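PDB 2QMA: diaminobutyrate-pyruvate transaminase and L-2,4-diaminobutyrate decarboxylase, which probably uses pyridoxal 5'-phosphate for transamination and carbon-carbon bond cleavage, this chain being its C-terminal glutamate decarboxylase-like domain. Local coordinates for residues Ala444-Ala449 and Leu457-Val462; His100-Ala105 and Leu486-Met491; Leu177-Ile182 and His189-Leu194. All blocks are in the same frame, centred on the assembly; numbering follows the deposited sequence.

Contact 1: Ala444-Ala449 and Leu457-Val462; sequences ALRLEA and LGETIV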
loop_
_atom_site.group_PDB
_atom_site.type_symbol
_atom_site.label_atom_id
_atom_site.label_comp_id
_atom_site.label_asym_id
_atom_site.label_seq_id
_atom_site.Cartn_x
_atom_site.Cartn_y
_atom_site.Cartn_z
ATOM N N ALA A 444 -23.381 -15.439 19.782
ATOM C CA ALA A 444 -22.798 -16.751 19.871
ATOM C C ALA A 444 -22.855 -17.435 18.492
ATOM O O ALA A 444 -21.865 -18.014 18.049
ATOM C CB ALA A 444 -23.494 -17.565 20.943
ATOM N N LEU A 445 -23.978 -17.308 17.782
ATOM C CA LEU A 445 -24.050 -17.978 16.499
ATOM C C LEU A 445 -23.087 -17.374 15.466
ATOM O O LEU A 445 -22.497 -18.116 14.680
ATOM C CB LEU A 445 -25.489 -18.118 15.990
ATOM C CG LEU A 445 -26.214 -17.085 15.173
ATOM C CD1 LEU A 445 -25.654 -17.076 13.735
ATOM C CD2 LEU A 445 -27.704 -17.445 15.198
ATOM N N ARG A 446 -22.868 -16.063 15.515
ATOM C CA ARG A 446 -21.892 -15.481 14.609
ATOM C C ARG A 446 -20.471 -16.030 14.804
ATOM O O ARG A 446 -19.818 -16.416 13.838
ATOM C CB ARG A 446 -21.885 -13.962 14.653
ATOM C CG ARG A 446 -21.031 -13.423 13.545
ATOM C CD ARG A 446 -20.117 -12.434 14.104
ATOM N NE ARG A 446 -18.764 -12.453 13.568
ATOM C CZ ARG A 446 -17.686 -12.496 14.340
ATOM N NH1 ARG A 446 -17.811 -12.554 15.663
ATOM N NH2 ARG A 446 -16.485 -12.485 13.791
ATOM N N LEU A 447 -19.999 -16.054 16.052
ATOM C CA LEU A 447 -18.667 -16.571 16.346
ATOM C C LEU A 447 -18.538 -18.089 16.076
ATOM O O LEU A 447 -17.542 -18.554 15.511
ATOM C CB LEU A 447 -18.291 -16.241 17.789
ATOM C CG LEU A 447 -16.999 -16.909 18.284
ATOM C CD1 LEU A 447 -15.836 -16.327 17.477
ATOM C CD2 LEU A 447 -16.788 -16.690 19.795
ATOM N N GLU A 448 -19.551 -18.857 16.468
ATOM C CA GLU A 448 -19.589 -20.295 16.167
ATOM C C GLU A 448 -19.609 -20.618 14.669
ATOM O O GLU A 448 -18.914 -21.524 14.227
ATOM C CB GLU A 448 -20.800 -20.946 16.846
ATOM C CG GLU A 448 -20.592 -21.132 18.315
ATOM C CD GLU A 448 -19.260 -21.781 18.568
ATOM O OE1 GLU A 448 -19.062 -22.923 18.079
ATOM O OE2 GLU A 448 -18.406 -21.127 19.211
ATOM N N ALA A 449 -20.392 -19.874 13.889
ATOM C CA ALA A 449 -20.397 -20.082 12.446
ATOM C C ALA A 449 -18.995 -19.829 11.865
ATOM O O ALA A 449 -18.516 -20.596 11.018
ATOM C CB ALA A 449 -21.461 -19.197 11.755
ATOM N N LEU A 457 -19.973 -14.259 8.776
ATOM C CA LEU A 457 -21.103 -13.339 8.875
ATOM C C LEU A 457 -20.673 -12.057 9.567
ATOM O O LEU A 457 -19.794 -12.084 10.421
ATOM C CB LEU A 457 -22.225 -13.958 9.704
ATOM C CG LEU A 457 -22.817 -15.241 9.128
ATOM C CD1 LEU A 457 -23.847 -15.840 10.077
ATOM C CD2 LEU A 457 -23.383 -14.979 7.706
ATOM N N GLY A 458 -21.295 -10.948 9.196
ATOM C CA GLY A 458 -20.991 -9.656 9.848
ATOM C C GLY A 458 -21.808 -9.526 11.133
ATOM O O GLY A 458 -22.811 -10.209 11.299
ATOM N N GLU A 459 -21.389 -8.658 12.055
ATOM C CA GLU A 459 -22.233 -8.402 13.214
ATOM C C GLU A 459 -22.153 -6.951 13.573
ATOM O O GLU A 459 -21.076 -6.362 13.560
ATOM C CB GLU A 459 -21.953 -9.342 14.415
ATOM C CG GLU A 459 -21.053 -8.832 15.512
ATOM C CD GLU A 459 -21.077 -9.733 16.753
ATOM O OE1 GLU A 459 -21.647 -9.318 17.799
ATOM O OE2 GLU A 459 -20.553 -10.863 16.673
ATOM N N THR A 460 -23.302 -6.342 13.815
ATOM C CA THR A 460 -23.289 -4.941 14.186
ATOM C C THR A 460 -24.374 -4.628 15.215
ATOM O O THR A 460 -24.938 -5.534 15.820
ATOM C CB THR A 460 -23.315 -4.031 12.947
ATOM O OG1 THR A 460 -22.978 -2.688 13.332
ATOM C CG2 THR A 460 -24.695 -4.092 12.206
ATOM N N ILE A 461 -24.613 -3.349 15.469
ATOM C CA ILE A 461 -25.676 -2.974 16.372
ATOM C C ILE A 461 -26.691 -2.098 15.642
ATOM O O ILE A 461 -26.336 -1.130 14.982
ATOM C CB ILE A 461 -25.123 -2.325 17.652
ATOM C CG1 ILE A 461 -24.214 -3.317 18.398
ATOM C CG2 ILE A 461 -26.273 -1.856 18.549
ATOM C CD1 ILE A 461 -22.830 -2.740 18.693
ATOM N N VAL A 462 -27.960 -2.463 15.733
ATOM C CA VAL A 462 -28.998 -1.730 15.007
ATOM C C VAL A 462 -30.090 -1.459 16.004
ATOM O O VAL A 462 -30.743 -2.397 16.460
ATOM C CB VAL A 462 -29.582 -2.557 13.830
ATOM C CG1 VAL A 462 -30.476 -1.685 12.959
ATOM C CG2 VAL A 462 -28.480 -3.168 12.996
HETATM O O HOH W 1 -19.811 -15.907 11.149
HETATM O O HOH W 2 -17.159 -13.206 11.209
HETATM O O HOH W 3 -19.951 -12.598 18.318
#
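Leu445 opens the contact from the buried side of helix 438-452, its CD1 methyl lying 4.3 Å from CD1 of Leu457, an apolar touch. One residue on, Arg446 carries most of the interface. Its CB already points toward the strand; CG, anti to the backbone N (chi1 -171°), can then pack beside Leu457, and bends at chi2 and chi3 swing the chain across Glu459 at about a right angle. The aliphatic part packs first, CG of Arg446 coming 4.1 Å from CB of Leu457 as the two side chains slide past each other in opposite directions. The guanidinium follows with its edge to the carbonyl of Leu457, where Arg446 NE gives Leu457 O a weak bond of 3.3 Å. Glu459 reaches the same group obliquely, the carboxylate plane turned 66° from the guanidinium; Arg446 NH1 and Glu459 OE2 form a salt bridge of 3.4 Å, with a weak, bent hydrogen bond. Three waters bridge the segments: one joins Arg446 O to Leu457 N, a second joins Arg446 NH2 to Leu457 O, and a third, 2.5 Å from Glu459 OE2, reaches Arg446 NH1 weakly. The direct bonds of Arg446 are weak; the shorter ones run through water. Ala449, a helical turn after Leu445, sets CB 4.4 Å from Leu457 CD1, so that this methyl touches both residues. The unit is a helix leading into the edge strand of the four-stranded antiparallel sheet: Leu457 also packs on Phe470 of strand 465-471 and Ile489 of helix 479-495, while Leu445 and Ala449 meet helix 479-495 at Ala493 and Leu492.

Contact 2: His100-Ala105 and Leu486-Met491; sequences HPDCIA and LSKINM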
loop_
_atom_site.group_PDB
_atom_site.type_symbol
_atom_site.label_atom_id
_atom_site.label_comp_id
_atom_site.label_asym_id
_atom_site.label_seq_id
_atom_site.Cartn_x
_atom_site.Cartn_y
_atom_site.Cartn_z
ATOM N N HIS A 100 -16.064 -18.641 -1.595
ATOM C CA HIS A 100 -17.124 -19.513 -1.134
ATOM C C HIS A 100 -18.392 -18.686 -0.838
ATOM O O HIS A 100 -18.295 -17.619 -0.183
ATOM C CB HIS A 100 -16.697 -20.309 0.113
ATOM C CG HIS A 100 -17.644 -21.441 0.418
ATOM N ND1 HIS A 100 -18.848 -21.253 1.073
ATOM C CD2 HIS A 100 -17.597 -22.755 0.088
ATOM C CE1 HIS A 100 -19.493 -22.409 1.135
ATOM N NE2 HIS A 100 -18.741 -23.339 0.573
ATOM N N PRO A 101 -19.570 -19.161 -1.286
ATOM C CA PRO A 101 -20.803 -18.390 -1.101
ATOM C C PRO A 101 -21.107 -18.000 0.340
ATOM O O PRO A 101 -21.808 -17.041 0.554
ATOM C CB PRO A 101 -21.918 -19.338 -1.585
ATOM C CG PRO A 101 -21.215 -20.474 -2.280
ATOM C CD PRO A 101 -19.790 -20.446 -2.006
ATOM N N ASP A 102 -20.626 -18.773 1.303
ATOM C CA ASP A 102 -20.981 -18.552 2.713
ATOM C C ASP A 102 -19.978 -17.615 3.395
ATOM O O ASP A 102 -20.070 -17.333 4.572
ATOM C CB ASP A 102 -21.138 -19.907 3.443
ATOM C CG ASP A 102 -22.324 -20.719 2.917
ATOM O OD1 ASP A 102 -23.342 -20.107 2.509
ATOM O OD2 ASP A 102 -22.222 -21.971 2.923
ATOM N N CYS A 103 -19.052 -17.089 2.603
ATOM C CA CYS A 103 -18.203 -15.975 3.036
ATOM C C CYS A 103 -18.845 -14.645 2.599
ATOM O O CYS A 103 -18.786 -14.272 1.432
ATOM C CB CYS A 103 -16.810 -16.135 2.465
ATOM S SG CYS A 103 -15.661 -14.910 3.171
ATOM N N ILE A 104 -19.486 -13.940 3.536
ATOM C CA ILE A 104 -20.478 -12.939 3.153
ATOM C C ILE A 104 -20.658 -11.862 4.214
ATOM O O ILE A 104 -21.769 -11.347 4.387
ATOM C CB ILE A 104 -21.863 -13.643 2.826
ATOM C CG1 ILE A 104 -22.706 -12.770 1.899
ATOM C CG2 ILE A 104 -22.600 -14.025 4.089
ATOM C CD1 ILE A 104 -23.909 -13.478 1.182
ATOM N N ALA A 105 -19.571 -11.519 4.921
ATOM C CA ALA A 105 -19.639 -10.644 6.082
ATOM C C ALA A 105 -19.365 -9.157 5.771
ATOM O O ALA A 105 -20.125 -8.278 6.205
ATOM C CB ALA A 105 -18.646 -11.109 7.139
ATOM N N LEU A 486 -29.434 -19.334 5.140
ATOM C CA LEU A 486 -30.385 -19.117 6.248
ATOM C C LEU A 486 -30.701 -20.425 7.005
ATOM O O LEU A 486 -30.851 -20.416 8.219
ATOM C CB LEU A 486 -31.672 -18.467 5.747
ATOM C CG LEU A 486 -31.496 -17.038 5.221
ATOM C CD1 LEU A 486 -32.761 -16.651 4.471
ATOM C CD2 LEU A 486 -31.284 -16.092 6.382
ATOM N N SER A 487 -30.824 -21.527 6.271
ATOM C CA SER A 487 -31.005 -22.838 6.896
ATOM C C SER A 487 -29.834 -23.218 7.826
ATOM O O SER A 487 -30.061 -23.682 8.930
ATOM C CB SER A 487 -31.196 -23.917 5.842
ATOM O OG SER A 487 -31.617 -25.119 6.485
ATOM N N LYS A 488 -28.601 -22.983 7.355
ATOM C CA LYS A 488 -27.364 -23.239 8.111
ATOM C C LYS A 488 -27.355 -22.429 9.380
ATOM O O LYS A 488 -26.978 -22.940 10.432
ATOM C CB LYS A 488 -26.133 -22.801 7.295
ATOM C CG LYS A 488 -25.811 -23.671 6.119
ATOM C CD LYS A 488 -24.568 -23.137 5.421
ATOM C CE LYS A 488 -24.693 -23.234 3.921
ATOM N NZ LYS A 488 -24.402 -24.564 3.378
ATOM N N ILE A 489 -27.743 -21.157 9.271
ATOM C CA ILE A 489 -27.815 -20.280 10.430
ATOM C C ILE A 489 -28.891 -20.706 11.434
ATOM O O ILE A 489 -28.672 -20.684 12.651
ATOM C CB ILE A 489 -27.988 -18.792 10.039
ATOM C CG1 ILE A 489 -26.765 -18.308 9.247
ATOM C CG2 ILE A 489 -28.204 -17.931 11.303
ATOM C CD1 ILE A 489 -27.011 -17.027 8.467
ATOM N N ASN A 490 -30.063 -21.061 10.923
ATOM C CA ASN A 490 -31.126 -21.558 11.789
ATOM C C ASN A 490 -30.706 -22.803 12.558
ATOM O O ASN A 490 -30.905 -22.900 13.757
ATOM C CB ASN A 490 -32.412 -21.814 11.003
ATOM C CG ASN A 490 -33.543 -22.227 11.902
ATOM O OD1 ASN A 490 -33.877 -21.513 12.855
ATOM N ND2 ASN A 490 -34.092 -23.405 11.660
HETATM N N MSE A 491 -30.090 -23.748 11.873
HETATM C CA MSE A 491 -29.643 -24.969 12.553
HETATM C C MSE A 491 -28.648 -24.665 13.676
HETATM O O MSE A 491 -28.751 -25.244 14.749
HETATM C CB MSE A 491 -29.122 -25.982 11.552
HETATM C CG MSE A 491 -30.178 -26.351 10.505
HETATM SE SE MSE A 491 -31.920 -26.950 11.267
HETATM C CE MSE A 491 -31.257 -28.179 12.478
#
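Asp102 and Lys488 approach from opposite directions and make the whole of this small contact, which buries 74 Å² and ties the loop between helices 80-92 and 113-125 to the C-terminal helix 479-495. The close part is one carboxylate oxygen against the end of a lysine chain: OD2 of Asp102 lies 3.4 Å from NZ of Lys488, a salt bridge without a hydrogen bond. Bends at chi3 and chi4 (-81°) shape the end of the lysine. Residues His100 to Cys103 form a type I turn, closed by Cys103 N to His100 O, and His100 ND1 accepts from Asp102 N at 3.1 Å, the donor tilted 20° from the ring plane; together they fix the backbone from which the acid springs. Asp102 also packs on Pro55 and Leu485, and the loop pairs by backbone with Val456 and Thr471. The lysine side is looser: Lys488 is partly exposed, and its NZ also has a weak hydrogen bond to Ser484 OG, one turn back on the same helix. Across the pair the nearest CA atoms, of Asp102 and Lys488, stay 9.6 Å apart. The chemistry is therefore mainly electrostatic, with little directional bonding: the nearby positive charge would probably stabilise the ionised form of the buried aspartate.

Contact 3: Leu177-Ile182 and His189-Leu194; sequences LARDWI and HSIQKL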
loop_
_atom_site.group_PDB
_atom_site.type_symbol
_atom_site.label_atom_id
_atom_site.label_comp_id
_atom_site.label_asym_id
_atom_site.label_seq_id
_atom_site.Cartn_x
_atom_site.Cartn_y
_atom_site.Cartn_z
ATOM N N LEU A 177 -5.829 17.341 2.272
ATOM C CA LEU A 177 -5.884 18.427 1.250
ATOM C C LEU A 177 -6.823 19.523 1.732
ATOM O O LEU A 177 -6.506 20.705 1.634
ATOM C CB LEU A 177 -6.288 17.942 -0.150
ATOM C CG LEU A 177 -5.223 17.043 -0.797
ATOM C CD1 LEU A 177 -5.828 16.437 -2.076
ATOM C CD2 LEU A 177 -3.932 17.808 -1.057
ATOM N N ALA A 178 -7.953 19.119 2.299
ATOM C CA ALA A 178 -8.944 20.101 2.804
ATOM C C ALA A 178 -8.342 20.964 3.911
ATOM O O ALA A 178 -8.574 22.149 3.940
ATOM C CB ALA A 178 -10.197 19.390 3.294
ATOM N N ARG A 179 -7.600 20.321 4.803
ATOM C CA ARG A 179 -6.942 20.973 5.925
ATOM C C ARG A 179 -5.998 22.075 5.398
ATOM O O ARG A 179 -6.112 23.218 5.811
ATOM C CB ARG A 179 -6.202 19.928 6.797
ATOM C CG ARG A 179 -5.390 20.582 7.936
ATOM C CD ARG A 179 -4.266 19.601 8.413
ATOM N NE ARG A 179 -3.169 19.458 7.434
ATOM C CZ ARG A 179 -2.078 18.707 7.602
ATOM N NH1 ARG A 179 -1.888 18.016 8.748
ATOM N NH2 ARG A 179 -1.129 18.664 6.649
ATOM N N ASP A 180 -5.135 21.753 4.439
ATOM C CA ASP A 180 -4.178 22.723 3.904
ATOM C C ASP A 180 -4.935 23.783 3.077
ATOM O O ASP A 180 -4.558 24.975 3.053
ATOM C CB ASP A 180 -3.151 21.995 3.038
ATOM C CG ASP A 180 -2.150 21.181 3.849
ATOM O OD1 ASP A 180 -2.415 20.789 5.022
ATOM O OD2 ASP A 180 -1.101 20.893 3.293
ATOM N N TRP A 181 -6.003 23.357 2.404
ATOM C CA TRP A 181 -6.784 24.253 1.522
ATOM C C TRP A 181 -7.386 25.396 2.373
ATOM O O TRP A 181 -7.329 26.587 1.990
ATOM C CB TRP A 181 -7.853 23.419 0.778
ATOM C CG TRP A 181 -8.935 24.158 0.039
ATOM C CD1 TRP A 181 -8.914 24.604 -1.238
ATOM C CD2 TRP A 181 -10.210 24.480 0.567
ATOM N NE1 TRP A 181 -10.116 25.205 -1.550
ATOM C CE2 TRP A 181 -10.934 25.134 -0.450
ATOM C CE3 TRP A 181 -10.822 24.255 1.811
ATOM C CZ2 TRP A 181 -12.261 25.570 -0.269
ATOM C CZ3 TRP A 181 -12.129 24.701 1.998
ATOM C CH2 TRP A 181 -12.824 25.375 0.958
ATOM N N ILE A 182 -7.937 25.041 3.533
ATOM C CA ILE A 182 -8.658 26.046 4.302
ATOM C C ILE A 182 -7.662 27.027 4.936
ATOM O O ILE A 182 -7.977 28.217 4.966
ATOM C CB ILE A 182 -9.559 25.456 5.415
ATOM C CG1 ILE A 182 -10.540 26.543 5.949
ATOM C CG2 ILE A 182 -8.748 24.879 6.570
ATOM C CD1 ILE A 182 -11.490 27.128 4.892
ATOM N N HIS A 189 -1.794 30.561 4.673
ATOM C CA HIS A 189 -0.840 29.936 5.550
ATOM C C HIS A 189 -0.486 28.550 4.991
ATOM O O HIS A 189 -1.416 27.711 4.819
ATOM C CB HIS A 189 -1.490 29.757 6.931
ATOM C CG HIS A 189 -0.618 29.095 7.947
ATOM N ND1 HIS A 189 0.086 29.805 8.896
ATOM C CD2 HIS A 189 -0.381 27.784 8.203
ATOM C CE1 HIS A 189 0.755 28.960 9.663
ATOM N NE2 HIS A 189 0.476 27.728 9.274
ATOM N N SER A 190 0.808 28.316 4.704
ATOM C CA SER A 190 1.273 27.002 4.263
ATOM C C SER A 190 1.440 26.032 5.451
ATOM O O SER A 190 2.413 26.123 6.213
ATOM C CB SER A 190 2.575 27.074 3.459
ATOM O OG SER A 190 3.002 25.752 3.172
ATOM N N ILE A 191 0.472 25.141 5.625
ATOM C CA ILE A 191 0.635 24.050 6.623
ATOM C C ILE A 191 1.838 23.155 6.264
ATOM O O ILE A 191 2.649 22.780 7.134
ATOM C CB ILE A 191 -0.667 23.238 6.833
ATOM C CG1 ILE A 191 -1.744 24.151 7.436
ATOM C CG2 ILE A 191 -0.392 21.953 7.748
ATOM C CD1 ILE A 191 -3.067 23.400 7.707
ATOM N N GLN A 192 2.046 22.927 4.962
ATOM C CA GLN A 192 3.210 22.209 4.524
ATOM C C GLN A 192 4.508 22.775 5.121
ATOM O O GLN A 192 5.342 22.014 5.637
ATOM C CB GLN A 192 3.280 22.202 2.997
ATOM C CG GLN A 192 4.316 21.259 2.433
ATOM C CD GLN A 192 4.609 21.570 0.974
ATOM O OE1 GLN A 192 4.864 22.719 0.614
ATOM N NE2 GLN A 192 4.612 20.540 0.137
ATOM N N LYS A 193 4.686 24.097 5.023
ATOM C CA LYS A 193 5.929 24.750 5.466
ATOM C C LYS A 193 5.956 25.048 6.957
ATOM O O LYS A 193 7.015 24.889 7.602
ATOM C CB LYS A 193 6.154 26.068 4.698
ATOM C CG LYS A 193 6.406 25.862 3.215
ATOM C CD LYS A 193 6.576 27.171 2.399
ATOM C CE LYS A 193 5.950 27.033 0.987
ATOM N NZ LYS A 193 4.535 26.448 1.022
ATOM N N LEU A 194 4.803 25.480 7.490
ATOM C CA LEU A 194 4.724 26.065 8.830
ATOM C C LEU A 194 4.034 25.224 9.918
ATOM O O LEU A 194 4.072 25.577 11.107
ATOM C CB LEU A 194 4.000 27.404 8.734
ATOM C CG LEU A 194 4.613 28.407 7.756
ATOM C CD1 LEU A 194 3.918 29.739 7.941
ATOM C CD2 LEU A 194 6.121 28.508 8.013
HETATM O O HOH W 4 0.161 23.496 2.735
HETATM O O HOH W 5 -1.913 25.390 3.765
#
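Asp180 OD1 is gripped by two nitrogens of its neighbour Arg179, NE at 2.9 Å and NH2 at 3.0 Å, in a side-on salt bridge lying nearly in the guanidinium plane. NE meets the oxygen almost along its C-O axis, whereas NH2 comes to the syn lone pair of OD1. Ile191 closes over this pair: its CG2 methyl sits on one face of the guanidinium, 3.5 Å from Arg179 NH2, and its CB lies 3.5 Å from Asp180 OD1. A kink at chi3 (72°) in the arginine chain brings the flat group round to the aspartate, while CG of Arg179 packs against CD1 of Ile191. Direct hydrogen bonds between the segments are absent, and water does the polar bridging. One molecule links Asp180 OD2 to Gln192 N; another donates to Asp180 O, at 2.8 Å, and to His189 O while accepting from Ile191 N. Ser190 is the N-cap of the short helix, its OG accepting from Lys193 N at 3.0 Å. Arg179 NH1 bonds Met222 O, and the guanidinium also reaches carbonyls of Ser220 and Trp221 of the second subunit. The contact thus folds helix 191-194 back on helix 167-187, whose Ala178 packs on strands 258-265 and 290-295 of the large mixed sheet.

Contacts 1 and 2 are neighbours beside the C-terminal four-stranded antiparallel sheet, their centres about 11 Å apart, and touch through Ala105 against Leu457 and Gly458 and through Ile489 against Leu445 and Leu457. Helix 479-495 carries one side of contact 2 and packs on contact 1, so the loop 100-105, far back in the sequence, is drawn onto that sheet and its helices. Contact 3 lies on the far side of the chain's centre, its centre about 43 Å from that of contact 1 and about 48 Å from that of contact 2, beside the seven-stranded mixed sheet. Contact 2 joins distant parts of sequence and spans the other two, of which contact 3 comes first; those are local helix-to-strand and helix-to-helix returns, one in each sheet region.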